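Local coordinates for resiniferatoxin-binding, phosphotriesterase-related protein (Rhodobacter sphaeroides 2.4.1, PDB 3K2G) that probably hydrolyses phosphoric esters at a binuclear zinc centre, as a member of the phosphotriesterase family that carries the name resiniferatoxin-binding protein, at residues R70-F74 with F268-D272; H78-D83 with V305-L311; A253-A257 with Y295-I299. All coordinates share one frame; numbering follows the deposited sequence.

Contact 1 of 3, residues R70-F74 with F268-D272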
ATOM      1  N   ARG B  70      11.425  -3.827 -29.090  1.00 18.65           N
ATOM      2  CA  ARG B  70      10.645  -3.397 -27.934  1.00 18.46           C
ATOM      3  C   ARG B  70      11.499  -3.259 -26.662  1.00 18.08           C
ATOM      4  O   ARG B  70      11.114  -2.555 -25.725  1.00 17.11           O
ATOM      5  CB  ARG B  70       9.479  -4.369 -27.674  1.00 19.07           C
ATOM      6  CG  ARG B  70       8.383  -4.345 -28.749  1.00 18.13           C
ATOM      7  CD  ARG B  70       7.143  -5.118 -28.302  1.00 19.81           C
ATOM      8  NE  ARG B  70       7.353  -6.564 -28.205  1.00 18.97           N
ATOM      9  CZ  ARG B  70       7.174  -7.423 -29.207  1.00 18.59           C
ATOM     10  NH1 ARG B  70       6.777  -6.994 -30.398  1.00 17.89           N
ATOM     11  NH2 ARG B  70       7.385  -8.721 -29.016  1.00 17.06           N
ATOM     12  N   GLN B  71      12.653  -3.921 -26.621  1.00 15.87           N
ATOM     13  CA  GLN B  71      13.516  -3.838 -25.439  1.00 16.55           C
ATOM     14  C   GLN B  71      14.543  -2.706 -25.552  1.00 16.82           C
ATOM     15  O   GLN B  71      15.274  -2.429 -24.602  1.00 16.11           O
ATOM     16  CB  GLN B  71      14.270  -5.158 -25.211  1.00 17.10           C
ATOM     17  CG  GLN B  71      13.439  -6.424 -25.359  1.00 18.88           C
ATOM     18  CD  GLN B  71      12.131  -6.368 -24.601  1.00 19.54           C
ATOM     19  OE1 GLN B  71      12.098  -6.025 -23.423  1.00 20.31           O
ATOM     20  NE2 GLN B  71      11.046  -6.720 -25.274  1.00 20.01           N
ATOM     21  N   ASP B  72      14.593  -2.066 -26.716  1.00 18.72           N
ATOM     22  CA  ASP B  72      15.536  -0.975 -26.974  1.00 21.60           C
ATOM     23  C   ASP B  72      15.179  -0.322 -28.321  1.00 21.16           C
ATOM     24  O   ASP B  72      15.886  -0.485 -29.320  1.00 19.76           O
ATOM     25  CB  ASP B  72      16.969  -1.542 -26.978  1.00 21.96           C
ATOM     26  CG  ASP B  72      18.035  -0.474 -27.199  1.00 24.67           C
ATOM     27  OD1 ASP B  72      17.788   0.707 -26.881  1.00 23.69           O
ATOM     28  OD2 ASP B  72      19.132  -0.829 -27.676  1.00 24.56           O
ATOM     29  N   PRO B  73      14.062   0.430 -28.356  1.00 21.56           N
ATOM     30  CA  PRO B  73      13.548   1.127 -29.545  1.00 22.87           C
ATOM     31  C   PRO B  73      14.568   1.997 -30.271  1.00 22.44           C
ATOM     32  O   PRO B  73      14.591   2.042 -31.499  1.00 21.72           O
ATOM     33  CB  PRO B  73      12.397   1.966 -28.987  1.00 23.14           C
ATOM     34  CG  PRO B  73      11.900   1.144 -27.854  1.00 24.55           C
ATOM     35  CD  PRO B  73      13.190   0.688 -27.197  1.00 23.19           C
ATOM     36  N   PHE B  74      15.405   2.685 -29.510  1.00 24.07           N
ATOM     37  CA  PHE B  74      16.395   3.578 -30.099  1.00 26.32           C
ATOM     38  C   PHE B  74      17.625   2.917 -30.694  1.00 26.71           C
ATOM     39  O   PHE B  74      18.558   3.606 -31.103  1.00 26.66           O
ATOM     40  CB  PHE B  74      16.830   4.620 -29.071  1.00 28.00           C
ATOM     41  CG  PHE B  74      15.734   5.557 -28.665  1.00 30.46           C
ATOM     42  CD1 PHE B  74      14.923   6.157 -29.624  1.00 31.07           C
ATOM     43  CD2 PHE B  74      15.539   5.875 -27.329  1.00 30.91           C
ATOM     44  CE1 PHE B  74      13.930   7.059 -29.254  1.00 32.59           C
ATOM     45  CE2 PHE B  74      14.549   6.776 -26.949  1.00 32.73           C
ATOM     46  CZ  PHE B  74      13.746   7.372 -27.914  1.00 32.04           C
ATOM     47  N   PHE B 268       7.350  -0.065 -24.113  1.00 32.22           N
ATOM     48  CA  PHE B 268       8.757  -0.351 -24.375  1.00 30.87           C
ATOM     49  C   PHE B 268       9.641  -0.188 -23.145  1.00 28.68           C
ATOM     50  O   PHE B 268       9.253   0.441 -22.157  1.00 27.20           O
ATOM     51  CB  PHE B 268       9.318   0.580 -25.457  1.00 32.56           C
ATOM     52  CG  PHE B 268       8.421   0.759 -26.646  1.00 35.15           C
ATOM     53  CD1 PHE B 268       7.745  -0.322 -27.203  1.00 37.36           C
ATOM     54  CD2 PHE B 268       8.288   2.012 -27.239  1.00 36.02           C
ATOM     55  CE1 PHE B 268       6.944  -0.157 -28.341  1.00 39.26           C
ATOM     56  CE2 PHE B 268       7.494   2.188 -28.376  1.00 36.38           C
ATOM     57  CZ  PHE B 268       6.823   1.103 -28.926  1.00 37.56           C
ATOM     58  N   PHE B 269      10.833  -0.771 -23.225  1.00 26.05           N
ATOM     59  CA  PHE B 269      11.841  -0.635 -22.184  1.00 24.53           C
ATOM     60  C   PHE B 269      12.936   0.174 -22.869  1.00 24.49           C
ATOM     61  O   PHE B 269      13.472  -0.245 -23.893  1.00 22.14           O
ATOM     62  CB  PHE B 269      12.419  -1.984 -21.759  1.00 25.13           C
ATOM     63  CG  PHE B 269      13.545  -1.860 -20.765  1.00 25.78           C
ATOM     64  CD1 PHE B 269      13.300  -1.394 -19.477  1.00 26.26           C
ATOM     65  CD2 PHE B 269      14.857  -2.154 -21.135  1.00 25.23           C
ATOM     66  CE1 PHE B 269      14.346  -1.215 -18.565  1.00 26.89           C
ATOM     67  CE2 PHE B 269      15.910  -1.981 -20.234  1.00 26.57           C
ATOM     68  CZ  PHE B 269      15.655  -1.509 -18.946  1.00 28.03           C
ATOM     69  N   TYR B 270      13.259   1.339 -22.325  1.00 25.19           N
ATOM     70  CA  TYR B 270      14.287   2.176 -22.924  1.00 28.05           C
ATOM     71  C   TYR B 270      15.668   1.853 -22.365  1.00 28.84           C
ATOM     72  O   TYR B 270      16.085   2.402 -21.342  1.00 27.55           O
ATOM     73  CB  TYR B 270      13.938   3.651 -22.713  1.00 27.21           C
ATOM     74  CG  TYR B 270      12.771   4.087 -23.564  1.00 27.51           C
ATOM     75  CD1 TYR B 270      12.900   4.190 -24.949  1.00 28.47           C
ATOM     76  CD2 TYR B 270      11.525   4.347 -22.999  1.00 28.58           C
ATOM     77  CE1 TYR B 270      11.821   4.536 -25.753  1.00 26.97           C
ATOM     78  CE2 TYR B 270      10.438   4.694 -23.797  1.00 27.80           C
ATOM     79  CZ  TYR B 270      10.594   4.785 -25.176  1.00 28.04           C
ATOM     80  OH  TYR B 270       9.532   5.110 -25.989  1.00 26.70           O
ATOM     81  N   ALA B 271      16.366   0.951 -23.054  1.00 29.81           N
ATOM     82  CA  ALA B 271      17.694   0.497 -22.650  1.00 30.69           C
ATOM     83  C   ALA B 271      18.628   1.633 -22.258  1.00 31.24           C
ATOM     84  O   ALA B 271      19.355   1.536 -21.268  1.00 31.23           O
ATOM     85  CB  ALA B 271      18.321  -0.327 -23.769  1.00 29.95           C
ATOM     86  N   ASP B 272      18.606   2.702 -23.046  1.00 32.93           N
ATOM     87  CA  ASP B 272      19.442   3.877 -22.809  1.00 35.74           C
ATOM     88  C   ASP B 272      19.264   4.457 -21.411  1.00 34.95           C
ATOM     89  O   ASP B 272      20.232   4.628 -20.666  1.00 36.04           O
ATOM     90  CB  ASP B 272      19.121   4.962 -23.844  1.00 38.18           C
ATOM     91  CG  ASP B 272      17.623   5.258 -23.944  1.00 41.17           C
ATOM     92  OD1 ASP B 272      16.872   4.383 -24.433  1.00 39.01           O
ATOM     93  OD2 ASP B 272      17.197   6.363 -23.531  1.00 40.93           O
TER
HETATM   94  O   HOH W   1      15.877   2.377 -26.679  1.00 19.83           O
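The loop that follows helix 66-70 runs alongside the short strand 269-270, with R70 lying over F268, Q71 over F269 and D72 over A271, CA atoms 4.9 to 5.1 Å apart. A single backbone bond joins them: F269 N donates to R70 O at 3.1 Å and nearly straight, 169° at the hydrogen. One residue further on, the carbonyl oxygens Q71 O and F269 O come within 2.9 Å of each other; both are acceptors and do not bond, and F269 O instead takes a weak bond from A271 N in its own turn. P73 turns its ring toward the strand, where CG touches both F268 CB (3.6 Å) and Y270 CE1 (4.0 Å). Beside it, F74 and Y270 lie with planes 29° apart but slid so far that they barely overlap, and F74 CE2 reaches Y270 CD1 at 3.7 Å. The neighbouring CD2 of the F74 ring is met at the edge, near its plane, by D272 OD1 at 3.5 Å. A water accepts from F74 N and donates to both D72 OD1 and D272 OD1, bridging two carboxylates that would otherwise probably repel. A trans first torsion (chi1 -178°) swings the carboxylate of D72 so that OD1 meets this water and the methyl group of A271, while its OD2 forms a salt bridge with R53. R70 instead sends its guanidinium group to G315 of the second subunit. Loop-on-loop packing of this kind contributes one side of the pocket near the binuclear zinc site, through F74, which touches the bound dithiol.

Contact 2 of 3, residues H78-D83 with V305-L311; sequences HNIALD and VFVKMML. With DTV ((2S,3S)-1,4-dimercaptobutane-2,3-diol), chain K.
The aliphatic part of K308 passes over one face of the H78 imidazole, the two side chains crossing at about a right angle. K308 CD sits 3.9 Å from the ring centroid, a CH-pi contact displaced toward the rim. Beyond CD the lysine chain bends at its last torsion (chi4 69°) and turns the ammonium group into a cluster of oxygens: K308 NZ donates to H78 O at 2.6 Å and to A81 O at 2.7 Å, with a weaker salt bridge to D83 OD1 at 3.4 Å. Two backbone carbonyls and a carboxylate thus hold a mostly buried charge, and probably stabilise its protonated form. N79 grips the second segment with two oxygens. Its chi1 of -176° stretches the side chain out to the start of the 3-10 turn 308-310, where OD1 accepts from M309 N at 2.8 Å, while N79 O takes K308 N at 3.0 Å. These two bonds fix the loop after barrel strand 299-301 of the TIM barrel against the chain around the short strand 81-82, at the end of the barrel that carries the zinc site. The flat amide of N79 leans obliquely on V307 and on the selenomethionine M309. L82 divides its two methyl groups: CD1 rests on the backbone of F306, and CD2 on V307 C and K308 N, with L311 CD1 at 3.9 Å. The F306 ring carries V307 CG1 over one face, and F306 CE1 comes within 3.4 Å of O2 of the bound dithiol, a van der Waals approach; the dithiol is hydrogen-bonded to Y136 OH.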
ATOM      1  N   HIS B  78      16.289   2.937 -38.605  1.00 25.66           N
ATOM      2  CA  HIS B  78      15.100   3.021 -39.452  1.00 25.26           C
ATOM      3  C   HIS B  78      13.845   3.388 -38.661  1.00 26.27           C
ATOM      4  O   HIS B  78      12.903   3.973 -39.198  1.00 25.73           O
ATOM      5  CB  HIS B  78      14.885   1.678 -40.159  1.00 26.17           C
ATOM      6  CG  HIS B  78      13.641   1.616 -40.990  1.00 25.59           C
ATOM      7  ND1 HIS B  78      13.387   2.497 -42.020  1.00 27.95           N
ATOM      8  CD2 HIS B  78      12.596   0.757 -40.967  1.00 26.28           C
ATOM      9  CE1 HIS B  78      12.240   2.182 -42.595  1.00 26.72           C
ATOM     10  NE2 HIS B  78      11.739   1.129 -41.974  1.00 28.14           N
ATOM     11  N   ASN B  79      13.853   3.048 -37.379  1.00 24.90           N
ATOM     12  CA  ASN B  79      12.723   3.281 -36.483  1.00 25.22           C
ATOM     13  C   ASN B  79      12.557   4.721 -35.997  1.00 24.82           C
ATOM     14  O   ASN B  79      11.440   5.223 -35.890  1.00 24.83           O
ATOM     15  CB  ASN B  79      12.867   2.350 -35.274  1.00 23.43           C
ATOM     16  CG  ASN B  79      11.701   2.439 -34.307  1.00 22.30           C
ATOM     17  OD1 ASN B  79      10.542   2.321 -34.695  1.00 15.92           O
ATOM     18  ND2 ASN B  79      12.010   2.630 -33.030  1.00 24.28           N
ATOM     19  N   ILE B  80      13.675   5.381 -35.719  1.00 25.13           N
ATOM     20  CA  ILE B  80      13.658   6.731 -35.175  1.00 26.41           C
ATOM     21  C   ILE B  80      13.439   7.909 -36.123  1.00 27.11           C
ATOM     22  O   ILE B  80      14.187   8.886 -36.106  1.00 27.85           O
ATOM     23  CB  ILE B  80      14.938   6.976 -34.341  1.00 27.07           C
ATOM     24  CG1 ILE B  80      16.181   6.799 -35.212  1.00 26.35           C
ATOM     25  CG2 ILE B  80      14.983   5.993 -33.173  1.00 25.26           C
ATOM     26  CD1 ILE B  80      17.485   6.945 -34.447  1.00 27.74           C
ATOM     27  N   ALA B  81      12.398   7.814 -36.939  1.00 26.72           N
ATOM     28  CA  ALA B  81      12.040   8.884 -37.855  1.00 25.78           C
ATOM     29  C   ALA B  81      10.752   8.551 -38.588  1.00 24.42           C
ATOM     30  O   ALA B  81      10.658   7.539 -39.281  1.00 24.60           O
ATOM     31  CB  ALA B  81      13.169   9.146 -38.856  1.00 27.26           C
ATOM     32  N   LEU B  82       9.749   9.400 -38.400  1.00 23.48           N
ATOM     33  CA  LEU B  82       8.468   9.238 -39.064  1.00 22.65           C
ATOM     34  C   LEU B  82       8.605  10.138 -40.291  1.00 23.37           C
ATOM     35  O   LEU B  82       8.450  11.360 -40.204  1.00 20.66           O
ATOM     36  CB  LEU B  82       7.330   9.710 -38.149  1.00 23.66           C
ATOM     37  CG  LEU B  82       7.093   8.872 -36.882  1.00 22.63           C
ATOM     38  CD1 LEU B  82       6.053   9.539 -35.991  1.00 20.96           C
ATOM     39  CD2 LEU B  82       6.619   7.482 -37.280  1.00 22.05           C
ATOM     40  N   ASP B  83       8.915   9.516 -41.425  1.00 24.04           N
ATOM     41  CA  ASP B  83       9.141  10.234 -42.671  1.00 24.55           C
ATOM     42  C   ASP B  83       8.306   9.815 -43.875  1.00 25.60           C
ATOM     43  O   ASP B  83       8.535  10.310 -44.977  1.00 23.16           O
ATOM     44  CB  ASP B  83      10.617  10.132 -43.048  1.00 25.99           C
ATOM     45  CG  ASP B  83      11.128   8.701 -43.013  1.00 25.62           C
ATOM     46  OD1 ASP B  83      10.304   7.769 -43.102  1.00 22.85           O
ATOM     47  OD2 ASP B  83      12.355   8.511 -42.904  1.00 29.32           O
ATOM     48  N   VAL B 305       2.798   8.866 -30.473  1.00 14.84           N
ATOM     49  CA  VAL B 305       3.411   8.108 -31.559  1.00 15.51           C
ATOM     50  C   VAL B 305       4.601   8.960 -31.994  1.00 14.89           C
ATOM     51  O   VAL B 305       4.425  10.126 -32.355  1.00 13.08           O
ATOM     52  CB  VAL B 305       2.448   7.962 -32.748  1.00 16.02           C
ATOM     53  CG1 VAL B 305       3.203   7.455 -33.967  1.00 16.67           C
ATOM     54  CG2 VAL B 305       1.315   7.011 -32.385  1.00 16.63           C
ATOM     55  N   PHE B 306       5.808   8.400 -31.944  1.00 15.33           N
ATOM     56  CA  PHE B 306       6.986   9.164 -32.328  1.00 16.16           C
ATOM     57  C   PHE B 306       8.068   8.353 -33.034  1.00 15.03           C
ATOM     58  O   PHE B 306       9.142   8.872 -33.308  1.00 16.34           O
ATOM     59  CB  PHE B 306       7.571   9.888 -31.101  1.00 16.31           C
ATOM     60  CG  PHE B 306       8.385   9.013 -30.197  1.00 18.04           C
ATOM     61  CD1 PHE B 306       9.776   9.118 -30.174  1.00 16.96           C
ATOM     62  CD2 PHE B 306       7.769   8.096 -29.357  1.00 16.98           C
ATOM     63  CE1 PHE B 306      10.539   8.318 -29.329  1.00 18.15           C
ATOM     64  CE2 PHE B 306       8.521   7.287 -28.507  1.00 19.15           C
ATOM     65  CZ  PHE B 306       9.910   7.400 -28.493  1.00 20.20           C
ATOM     66  N   VAL B 307       7.779   7.084 -33.312  1.00 15.68           N
ATOM     67  CA  VAL B 307       8.706   6.201 -34.028  1.00 15.15           C
ATOM     68  C   VAL B 307       7.882   5.255 -34.895  1.00 15.84           C
ATOM     69  O   VAL B 307       6.730   4.964 -34.579  1.00 14.31           O
ATOM     70  CB  VAL B 307       9.591   5.358 -33.073  1.00 16.62           C
ATOM     71  CG1 VAL B 307      10.565   6.266 -32.314  1.00 14.35           C
ATOM     72  CG2 VAL B 307       8.722   4.579 -32.101  1.00 16.20           C
ATOM     73  N   LYS B 308       8.472   4.781 -35.989  1.00 15.28           N
ATOM     74  CA  LYS B 308       7.779   3.887 -36.910  1.00 15.87           C
ATOM     75  C   LYS B 308       7.117   2.670 -36.269  1.00 14.83           C
ATOM     76  O   LYS B 308       5.995   2.310 -36.635  1.00 14.43           O
ATOM     77  CB  LYS B 308       8.732   3.387 -38.004  1.00 17.01           C
ATOM     78  CG  LYS B 308       9.206   4.448 -38.989  1.00 19.44           C
ATOM     79  CD  LYS B 308       9.756   3.792 -40.253  1.00 21.00           C
ATOM     80  CE  LYS B 308      10.252   4.825 -41.271  1.00 21.62           C
ATOM     81  NZ  LYS B 308      11.479   5.525 -40.796  1.00 20.99           N
HETATM   82  N   MSE B 309       7.798   2.037 -35.314  1.00 14.98           N
HETATM   83  CA  MSE B 309       7.247   0.831 -34.705  1.00 16.66           C
HETATM   84  C   MSE B 309       5.960   1.040 -33.922  1.00 16.43           C
HETATM   85  O   MSE B 309       5.339   0.078 -33.488  1.00 15.62           O
HETATM   86  CB  MSE B 309       8.294   0.118 -33.830  1.00 22.59           C
HETATM   87  CG  MSE B 309       8.647   0.781 -32.524  1.00 28.20           C
HETATM   88 SE   MSE B 309      10.029  -0.275 -31.611  1.00 44.68          SE
HETATM   89  CE  MSE B 309       8.899  -1.708 -30.842  1.00 33.47           C
HETATM   90  N   MSE B 310       5.537   2.290 -33.757  1.00 14.98           N
HETATM   91  CA  MSE B 310       4.301   2.543 -33.035  1.00 15.59           C
HETATM   92  C   MSE B 310       3.122   2.641 -33.999  1.00 15.98           C
HETATM   93  O   MSE B 310       1.982   2.808 -33.578  1.00 15.71           O
HETATM   94  CB  MSE B 310       4.423   3.813 -32.198  1.00 15.58           C
HETATM   95  CG  MSE B 310       5.378   3.673 -31.006  1.00 18.59           C
HETATM   96 SE   MSE B 310       5.591   5.300 -29.981  1.00 27.20          SE
HETATM   97  CE  MSE B 310       3.831   5.322 -29.107  1.00 20.05           C
ATOM     98  N   LEU B 311       3.408   2.533 -35.294  1.00 15.89           N
ATOM     99  CA  LEU B 311       2.366   2.576 -36.320  1.00 16.23           C
ATOM    100  C   LEU B 311       1.900   1.138 -36.561  1.00 16.77           C
ATOM    101  O   LEU B 311       2.700   0.205 -36.459  1.00 14.30           O
ATOM    102  CB  LEU B 311       2.924   3.161 -37.617  1.00 17.83           C
ATOM    103  CG  LEU B 311       3.439   4.599 -37.525  1.00 18.55           C
ATOM    104  CD1 LEU B 311       4.107   4.984 -38.837  1.00 20.49           C
ATOM    105  CD2 LEU B 311       2.284   5.540 -37.206  1.00 19.90           C
TER
HETATM  106  S1  DTV K 402      13.393  11.626 -24.595  1.00 45.30           S
HETATM  107  C1  DTV K 402      12.649  12.495 -26.061  1.00 42.25           C
HETATM  108  C2  DTV K 402      12.771  11.705 -27.365  1.00 41.69           C
HETATM  109  O2  DTV K 402      12.081  10.475 -27.200  1.00 41.22           O
HETATM  110  C3  DTV K 402      12.148  12.489 -28.534  1.00 41.08           C
HETATM  111  O3  DTV K 402      10.777  12.689 -28.287  1.00 41.15           O
HETATM  112  C4  DTV K 402      12.283  11.754 -29.868  1.00 39.95           C
HETATM  113  S4  DTV K 402      12.553  12.889 -31.254  1.00 39.58           S

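Contact 3 of 3, residues A253-A257 with Y295-I299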
ATOM      1  N   ALA B 253      -2.227  18.410 -10.313  1.00 13.67           N
ATOM      2  CA  ALA B 253      -3.557  18.672 -10.841  1.00 14.44           C
ATOM      3  C   ALA B 253      -4.203  19.810 -10.056  1.00 15.63           C
ATOM      4  O   ALA B 253      -4.838  20.689 -10.637  1.00 12.97           O
ATOM      5  CB  ALA B 253      -4.418  17.415 -10.751  1.00 14.60           C
ATOM      6  N   GLN B 254      -4.021  19.783  -8.734  1.00 14.95           N
ATOM      7  CA  GLN B 254      -4.582  20.792  -7.848  1.00 16.50           C
ATOM      8  C   GLN B 254      -4.059  22.192  -8.189  1.00 16.10           C
ATOM      9  O   GLN B 254      -4.784  23.182  -8.060  1.00 15.02           O
ATOM     10  CB  GLN B 254      -4.255  20.454  -6.392  1.00 15.92           C
ATOM     11  CG  GLN B 254      -4.791  21.477  -5.394  1.00 16.26           C
ATOM     12  CD  GLN B 254      -6.303  21.575  -5.419  1.00 16.10           C
ATOM     13  OE1 GLN B 254      -6.994  20.599  -5.151  1.00 16.63           O
ATOM     14  NE2 GLN B 254      -6.823  22.755  -5.742  1.00 16.32           N
ATOM     15  N   ARG B 255      -2.803  22.277  -8.621  1.00 15.31           N
ATOM     16  CA  ARG B 255      -2.245  23.571  -8.989  1.00 17.03           C
ATOM     17  C   ARG B 255      -2.940  24.082 -10.245  1.00 16.21           C
ATOM     18  O   ARG B 255      -2.873  25.269 -10.553  1.00 17.01           O
ATOM     19  CB  ARG B 255      -0.728  23.482  -9.203  1.00 16.79           C
ATOM     20  CG  ARG B 255       0.045  23.254  -7.911  1.00 17.48           C
ATOM     21  CD  ARG B 255       1.558  23.270  -8.120  1.00 19.47           C
ATOM     22  NE  ARG B 255       2.082  24.614  -8.363  1.00 18.49           N
ATOM     23  CZ  ARG B 255       3.376  24.904  -8.481  1.00 17.80           C
ATOM     24  NH1 ARG B 255       4.287  23.947  -8.379  1.00 18.68           N
ATOM     25  NH2 ARG B 255       3.762  26.153  -8.693  1.00 16.14           N
ATOM     26  N   GLY B 256      -3.605  23.178 -10.969  1.00 15.71           N
ATOM     27  CA  GLY B 256      -4.334  23.580 -12.162  1.00 14.99           C
ATOM     28  C   GLY B 256      -3.865  23.041 -13.507  1.00 16.00           C
ATOM     29  O   GLY B 256      -4.575  23.155 -14.511  1.00 14.62           O
ATOM     30  N   ALA B 257      -2.682  22.440 -13.534  1.00 15.20           N
ATOM     31  CA  ALA B 257      -2.133  21.918 -14.776  1.00 14.86           C
ATOM     32  C   ALA B 257      -2.818  20.646 -15.248  1.00 13.71           C
ATOM     33  O   ALA B 257      -3.333  19.865 -14.453  1.00 12.82           O
ATOM     34  CB  ALA B 257      -0.634  21.667 -14.617  1.00 15.10           C
ATOM     35  N   TYR B 295     -10.169  15.362  -9.935  1.00 21.05           N
ATOM     36  CA  TYR B 295      -9.326  15.986 -10.947  1.00 19.64           C
ATOM     37  C   TYR B 295      -9.550  15.458 -12.359  1.00 20.31           C
ATOM     38  O   TYR B 295      -8.660  15.545 -13.202  1.00 15.85           O
ATOM     39  CB  TYR B 295      -7.861  15.816 -10.566  1.00 19.56           C
ATOM     40  CG  TYR B 295      -7.543  16.422  -9.224  1.00 20.55           C
ATOM     41  CD1 TYR B 295      -7.605  17.799  -9.030  1.00 19.76           C
ATOM     42  CD2 TYR B 295      -7.226  15.616  -8.136  1.00 18.88           C
ATOM     43  CE1 TYR B 295      -7.362  18.358  -7.777  1.00 21.06           C
ATOM     44  CE2 TYR B 295      -6.983  16.162  -6.883  1.00 21.14           C
ATOM     45  CZ  TYR B 295      -7.054  17.529  -6.710  1.00 19.59           C
ATOM     46  OH  TYR B 295      -6.827  18.063  -5.465  1.00 20.06           O
ATOM     47  N   LEU B 296     -10.741  14.931 -12.620  1.00 19.45           N
ATOM     48  CA  LEU B 296     -11.055  14.391 -13.939  1.00 20.19           C
ATOM     49  C   LEU B 296     -10.914  15.410 -15.067  1.00 20.17           C
ATOM     50  O   LEU B 296     -10.466  15.065 -16.161  1.00 19.34           O
ATOM     51  CB  LEU B 296     -12.478  13.817 -13.963  1.00 21.07           C
ATOM     52  CG  LEU B 296     -12.987  13.281 -15.310  1.00 22.43           C
ATOM     53  CD1 LEU B 296     -12.114  12.121 -15.767  1.00 23.13           C
ATOM     54  CD2 LEU B 296     -14.447  12.834 -15.173  1.00 22.65           C
ATOM     55  N   ASP B 297     -11.289  16.662 -14.816  1.00 18.67           N
ATOM     56  CA  ASP B 297     -11.206  17.659 -15.873  1.00 19.40           C
ATOM     57  C   ASP B 297      -9.794  18.099 -16.215  1.00 17.74           C
ATOM     58  O   ASP B 297      -9.608  18.975 -17.057  1.00 18.99           O
ATOM     59  CB  ASP B 297     -12.054  18.898 -15.543  1.00 20.15           C
ATOM     60  CG  ASP B 297     -11.589  19.621 -14.294  1.00 24.30           C
ATOM     61  OD1 ASP B 297     -10.366  19.678 -14.026  1.00 21.93           O
ATOM     62  OD2 ASP B 297     -12.464  20.160 -13.581  1.00 28.34           O
ATOM     63  N   ARG B 298      -8.803  17.496 -15.568  1.00 17.25           N
ATOM     64  CA  ARG B 298      -7.412  17.846 -15.825  1.00 17.07           C
ATOM     65  C   ARG B 298      -6.670  16.704 -16.533  1.00 17.18           C
ATOM     66  O   ARG B 298      -5.482  16.820 -16.846  1.00 16.00           O
ATOM     67  CB  ARG B 298      -6.710  18.164 -14.504  1.00 20.49           C
ATOM     68  CG  ARG B 298      -6.042  19.536 -14.452  1.00 25.85           C
ATOM     69  CD  ARG B 298      -6.998  20.650 -14.057  1.00 21.20           C
ATOM     70  NE  ARG B 298      -8.013  20.926 -15.067  1.00 18.33           N
ATOM     71  CZ  ARG B 298      -7.922  21.881 -15.989  1.00 19.32           C
ATOM     72  NH1 ARG B 298      -8.906  22.045 -16.859  1.00 15.29           N
ATOM     73  NH2 ARG B 298      -6.856  22.676 -16.039  1.00 15.11           N
ATOM     74  N   ILE B 299      -7.380  15.610 -16.796  1.00 14.02           N
ATOM     75  CA  ILE B 299      -6.774  14.441 -17.426  1.00 13.26           C
ATOM     76  C   ILE B 299      -6.852  14.398 -18.951  1.00 13.48           C
ATOM     77  O   ILE B 299      -7.932  14.530 -19.530  1.00 13.04           O
ATOM     78  CB  ILE B 299      -7.397  13.144 -16.865  1.00 14.46           C
ATOM     79  CG1 ILE B 299      -7.246  13.128 -15.338  1.00 14.13           C
ATOM     80  CG2 ILE B 299      -6.714  11.927 -17.487  1.00 12.80           C
ATOM     81  CD1 ILE B 299      -7.885  11.938 -14.662  1.00 14.60           C
TER
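Y295 OH donates to Q254 OE1 in a short bond of 2.6 Å that joins the loop after helix 280-292 to the last turn of helix 246-255. The amide oxygen lies in the plane of the phenol ring, at its hydroxyl edge, whereas the amide plane itself stands 79° to the ring; the hydroxyl approaches tilted 22° from the carbonyl plane. Q254 reaches this position by bending at chi2 (62°), which brings the amide oxygen to the hydroxyl at the ring edge. At the opposite end of the ring from the hydroxyl, the methyl group of A253 meets Y295 obliquely, A253 CB 3.6 Å from Y295 CG. The second polar link is made by R298. Its chain bends at chi2 and chi3 and brings NH2 to G256 O at 2.8 Å, the oxygen lying nearly in the guanidinium plane. NE of the same arginine forms a salt bridge with D297 OD1 at 2.9 Å, approaching from above the carboxylate plane, and NH2 has a further acceptor in R232 O, so several groups fix the guanidinium group. It also makes a cation-pi interaction with F258. Close by, Q254 and Y295 pack on R255 and T251 of the third subunit. G256, with positive phi, closes helix 246-255 in a Schellman motif, whose G256 N to A253 O bond measures 2.8 Å, and the chain then passes into strand 258-261. This capped helix end, held to the turn that leads into strand 299-301, joins two successive helix-to-strand connections of the TIM barrel, away from the zinc site.

Overall arrangement
Contacts 1 and 2 form one continuous patch beside the active site, their centres about 13 Å apart. They meet directly: N79 ND2 probably hydrogen-bonds to P73 O at 3.1 Å, the CE methyl group of M309 touches both R70 CG and F268 CE1, and Y270 OH lies 3.4 Å from F306 CZ. Each supplies one phenylalanine to the dithiol pocket, F74 from contact 1 and F306 from contact 2, whose side chains lie about 9 Å and 5 Å from a zinc ion. Contact 3 stands apart, its centre about 30 Å from that of contact 1 and 31 Å from that of contact 2, across the chain's centre from contact 2. In sequence it is nested inside the loop that contact 2 closes.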